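Local atomic coordinates of 30-kDa cleavage and polyadenylation specificity factor 30 (PDB entry 5ZUU), a protein that serves in the complex that forms pre-mRNA 3' ends and selects poly(A) sites, here through its YTH domain bound to m6A-modified RNA. Residues Y19-N25 with I60-N66. Sequence-based numbering, arbitrary orientation.
Sequences YFVVKSN and ILIFSVN. With nucleotides of chain F.
Tyr-19 lies alongside Ile-60 on two adjacent parallel strands, its CD2 3.7 Å from Ile-60 CB, while its hydroxyl bonds to Asn-17. Phe-20 then engages both neighbours of Leu-61: its N donates to Ile-60 O and its O accepts from Ile-62 N, each bond 2.9 Å long. Val-21 lies on the same face of the sheet as Tyr-19 and Ile-62, with Leu-140 of strand 138-140 packed against all three. Val-22 repeats the backbone pattern with Ile-62 and Ser-64, but its N approaches Ile-62 O from above the carbonyl plane. With CG1 anti to the backbone N (chi1 166°), this methyl rests over one face of Phe-63, 3.6 Å from the ring centroid in a CH-pi contact, while CG2 packs on Leu-61 CB. Lys-23 bends at chi2 (-66°) and chi3 (-60°), folding its chain back over Ser-64. Its NZ donates to Ser-64 OG (3.0 Å), OP1 of U7 (2.9 Å) and O3' of C6 in RNA chain F; Ser-64 OG, also bonded to His-70 O, thus helps place the ammonium at the phosphate. Beyond it, Ser-24 O accepts Asn-66 N at 2.7 Å, bringing Asn-66 beside the RNA backbone. Joined through helix 27-36, short strand 38-39 and helix 46-55, the strands are parallel neighbours in the central mixed sheet of the YTH domain, and their C-terminal ends meet the RNA.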
loop_
_atom_site.group_PDB
_atom_site.type_symbol
_atom_site.label_atom_id
_atom_site.label_comp_id
_atom_site.label_asym_id
_atom_site.label_seq_id
_atom_site.Cartn_x
_atom_site.Cartn_y
_atom_site.Cartn_z
ATOM N N TYR A 19 9.976 1.934 -0.896
ATOM C CA TYR A 19 8.707 2.406 -0.378
ATOM C C TYR A 19 8.140 3.481 -1.280
ATOM O O TYR A 19 8.867 4.447 -1.622
ATOM C CB TYR A 19 8.937 3.077 1.041
ATOM C CG TYR A 19 9.569 2.155 2.013
ATOM C CD1 TYR A 19 10.955 1.942 2.014
ATOM C CD2 TYR A 19 8.795 1.418 2.891
ATOM C CE1 TYR A 19 11.539 1.042 2.906
ATOM C CE2 TYR A 19 9.376 0.527 3.781
ATOM C CZ TYR A 19 10.731 0.330 3.772
ATOM O OH TYR A 19 11.282 -0.575 4.629
ATOM N N PHE A 20 6.845 3.339 -1.618
ATOM C CA PHE A 20 6.126 4.294 -2.473
ATOM C C PHE A 20 4.822 4.647 -1.806
ATOM O O PHE A 20 4.164 3.766 -1.270
ATOM C CB PHE A 20 5.839 3.690 -3.888
ATOM C CG PHE A 20 7.063 3.400 -4.693
ATOM C CD1 PHE A 20 7.837 2.301 -4.433
ATOM C CD2 PHE A 20 7.451 4.232 -5.721
ATOM C CE1 PHE A 20 9.014 2.062 -5.155
ATOM C CE2 PHE A 20 8.612 3.999 -6.452
ATOM C CZ PHE A 20 9.394 2.915 -6.158
ATOM N N VAL A 21 4.454 5.926 -1.821
ATOM C CA VAL A 21 3.113 6.339 -1.440
ATOM C C VAL A 21 2.173 6.123 -2.618
ATOM O O VAL A 21 2.482 6.512 -3.738
ATOM C CB VAL A 21 3.033 7.815 -1.016
ATOM C CG1 VAL A 21 1.581 8.251 -0.753
ATOM C CG2 VAL A 21 3.879 8.041 0.226
ATOM N N VAL A 22 1.063 5.441 -2.374
ATOM C CA VAL A 22 0.064 5.150 -3.352
ATOM C C VAL A 22 -1.169 5.921 -2.930
ATOM O O VAL A 22 -1.540 5.905 -1.743
ATOM C CB VAL A 22 -0.246 3.651 -3.374
ATOM C CG1 VAL A 22 -1.536 3.372 -4.149
ATOM C CG2 VAL A 22 0.932 2.922 -3.968
ATOM N N LYS A 23 -1.746 6.683 -3.865
ATOM C CA LYS A 23 -2.939 7.518 -3.602
ATOM C C LYS A 23 -4.196 6.944 -4.323
ATOM O O LYS A 23 -4.099 6.394 -5.415
ATOM C CB LYS A 23 -2.683 8.963 -4.020
ATOM C CG LYS A 23 -1.502 9.644 -3.274
ATOM C CD LYS A 23 -1.750 9.826 -1.780
ATOM C CE LYS A 23 -2.951 10.678 -1.439
ATOM N NZ LYS A 23 -2.834 11.274 -0.088
ATOM N N SER A 24 -5.352 6.990 -3.648
ATOM C CA SER A 24 -6.691 6.720 -4.242
ATOM C C SER A 24 -7.629 7.909 -4.079
ATOM O O SER A 24 -7.612 8.597 -3.054
ATOM C CB SER A 24 -7.329 5.516 -3.583
ATOM O OG SER A 24 -8.527 5.174 -4.238
ATOM N N ASN A 25 -8.409 8.162 -5.124
ATOM C CA ASN A 25 -9.399 9.233 -5.169
ATOM C C ASN A 25 -10.535 8.922 -4.273
ATOM O O ASN A 25 -11.281 9.823 -3.983
ATOM C CB ASN A 25 -10.092 9.316 -6.544
ATOM C CG ASN A 25 -9.308 10.062 -7.566
ATOM O OD1 ASN A 25 -8.441 10.890 -7.248
ATOM N ND2 ASN A 25 -9.592 9.773 -8.814
ATOM N N ILE A 60 7.186 -1.903 -0.877
ATOM C CA ILE A 60 6.173 -1.568 0.098
ATOM C C ILE A 60 5.384 -0.331 -0.343
ATOM O O ILE A 60 5.956 0.742 -0.546
ATOM C CB ILE A 60 6.795 -1.374 1.503
ATOM C CG1 ILE A 60 7.628 -2.614 1.870
ATOM C CG2 ILE A 60 5.685 -1.099 2.561
ATOM C CD1 ILE A 60 6.864 -3.930 1.795
ATOM N N LEU A 61 4.076 -0.506 -0.509
ATOM C CA LEU A 61 3.131 0.550 -0.955
ATOM C C LEU A 61 2.354 1.041 0.247
ATOM O O LEU A 61 1.563 0.313 0.804
ATOM C CB LEU A 61 2.171 -0.071 -1.962
ATOM C CG LEU A 61 2.864 -0.785 -3.143
ATOM C CD1 LEU A 61 1.832 -1.365 -4.050
ATOM C CD2 LEU A 61 3.741 0.181 -3.946
ATOM N N ILE A 62 2.568 2.294 0.622
ATOM C CA ILE A 62 1.901 2.939 1.699
ATOM C C ILE A 62 0.746 3.744 1.142
ATOM O O ILE A 62 0.960 4.779 0.498
ATOM C CB ILE A 62 2.902 3.857 2.448
ATOM C CG1 ILE A 62 4.053 3.019 3.009
ATOM C CG2 ILE A 62 2.228 4.646 3.557
ATOM C CD1 ILE A 62 5.239 3.839 3.597
ATOM N N PHE A 63 -0.488 3.333 1.457
ATOM C CA PHE A 63 -1.701 3.878 0.868
ATOM C C PHE A 63 -2.241 5.038 1.601
ATOM O O PHE A 63 -2.229 5.093 2.792
ATOM C CB PHE A 63 -2.838 2.844 0.801
ATOM C CG PHE A 63 -2.753 1.968 -0.379
ATOM C CD1 PHE A 63 -1.629 1.130 -0.551
ATOM C CD2 PHE A 63 -3.763 1.956 -1.353
ATOM C CE1 PHE A 63 -1.536 0.275 -1.652
ATOM C CE2 PHE A 63 -3.663 1.124 -2.459
ATOM C CZ PHE A 63 -2.554 0.278 -2.616
ATOM N N SER A 64 -2.813 5.940 0.865
ATOM C CA SER A 64 -3.541 7.015 1.441
ATOM C C SER A 64 -4.615 7.469 0.520
ATOM O O SER A 64 -4.327 7.848 -0.651
ATOM C CB SER A 64 -2.613 8.128 1.783
ATOM O OG SER A 64 -3.378 9.305 2.121
ATOM N N VAL A 65 -5.861 7.464 1.016
ATOM C CA VAL A 65 -6.992 8.034 0.262
ATOM C C VAL A 65 -6.961 9.602 0.248
ATOM O O VAL A 65 -6.847 10.224 1.281
ATOM C CB VAL A 65 -8.332 7.509 0.782
ATOM C CG1 VAL A 65 -9.467 8.139 0.028
ATOM C CG2 VAL A 65 -8.383 5.985 0.652
ATOM N N ASN A 66 -7.043 10.196 -0.952
ATOM C CA ASN A 66 -7.048 11.656 -1.124
ATOM C C ASN A 66 -8.051 12.304 -0.152
ATOM O O ASN A 66 -9.157 11.814 0.035
ATOM C CB ASN A 66 -7.471 12.082 -2.548
ATOM C CG ASN A 66 -6.529 11.618 -3.636
ATOM O OD1 ASN A 66 -5.558 10.893 -3.390
ATOM N ND2 ASN A 66 -6.780 12.096 -4.854
ATOM P P C F 6 -2.819 12.353 -6.922
ATOM O OP1 C F 6 -3.039 13.766 -7.228
ATOM O OP2 C F 6 -1.615 11.672 -7.462
ATOM O "O5'" C F 6 -2.741 12.171 -5.326
ATOM C "C5'" C F 6 -3.260 13.190 -4.466
ATOM C "C4'" C F 6 -2.148 13.799 -3.647
ATOM O "O4'" C F 6 -1.238 14.516 -4.515
ATOM C "C3'" C F 6 -2.571 14.814 -2.593
ATOM O "O3'" C F 6 -2.975 14.131 -1.413
ATOM C "C2'" C F 6 -1.300 15.614 -2.422
ATOM O "O2'" C F 6 -0.346 14.967 -1.598
ATOM C "C1'" C F 6 -0.821 15.706 -3.868
ATOM N N1 C F 6 -1.344 16.857 -4.636
ATOM C C2 C F 6 -0.866 18.134 -4.323
ATOM O O2 C F 6 -0.074 18.263 -3.382
ATOM N N3 C F 6 -1.272 19.192 -5.058
ATOM C C4 C F 6 -2.105 19.007 -6.087
ATOM N N4 C F 6 -2.488 20.081 -6.771
ATOM C C5 C F 6 -2.604 17.714 -6.438
ATOM C C6 C F 6 -2.195 16.676 -5.695
ATOM P P U F 7 -4.122 14.684 -0.487
ATOM O OP1 U F 7 -4.368 13.671 0.527
ATOM O OP2 U F 7 -5.223 15.172 -1.254
ATOM O "O5'" U F 7 -3.480 15.953 0.226
ATOM C "C5'" U F 7 -2.413 15.755 1.149
ATOM C "C4'" U F 7 -1.808 17.076 1.508
ATOM O "O4'" U F 7 -1.289 17.726 0.322
ATOM C "C3'" U F 7 -2.793 18.062 2.095
ATOM O "O3'" U F 7 -2.813 17.841 3.492
ATOM C "C2'" U F 7 -2.160 19.392 1.765
ATOM O "O2'" U F 7 -1.046 19.668 2.584
ATOM C "C1'" U F 7 -1.619 19.111 0.374
ATOM N N1 U F 7 -2.511 19.421 -0.745
ATOM C C2 U F 7 -2.575 20.734 -1.187
ATOM O O2 U F 7 -2.034 21.668 -0.604
ATOM N N3 U F 7 -3.334 20.920 -2.313
ATOM C C4 U F 7 -3.979 19.953 -3.055
ATOM O O4 U F 7 -4.587 20.280 -4.073
ATOM C C5 U F 7 -3.876 18.627 -2.527
ATOM C C6 U F 7 -3.148 18.410 -1.428
#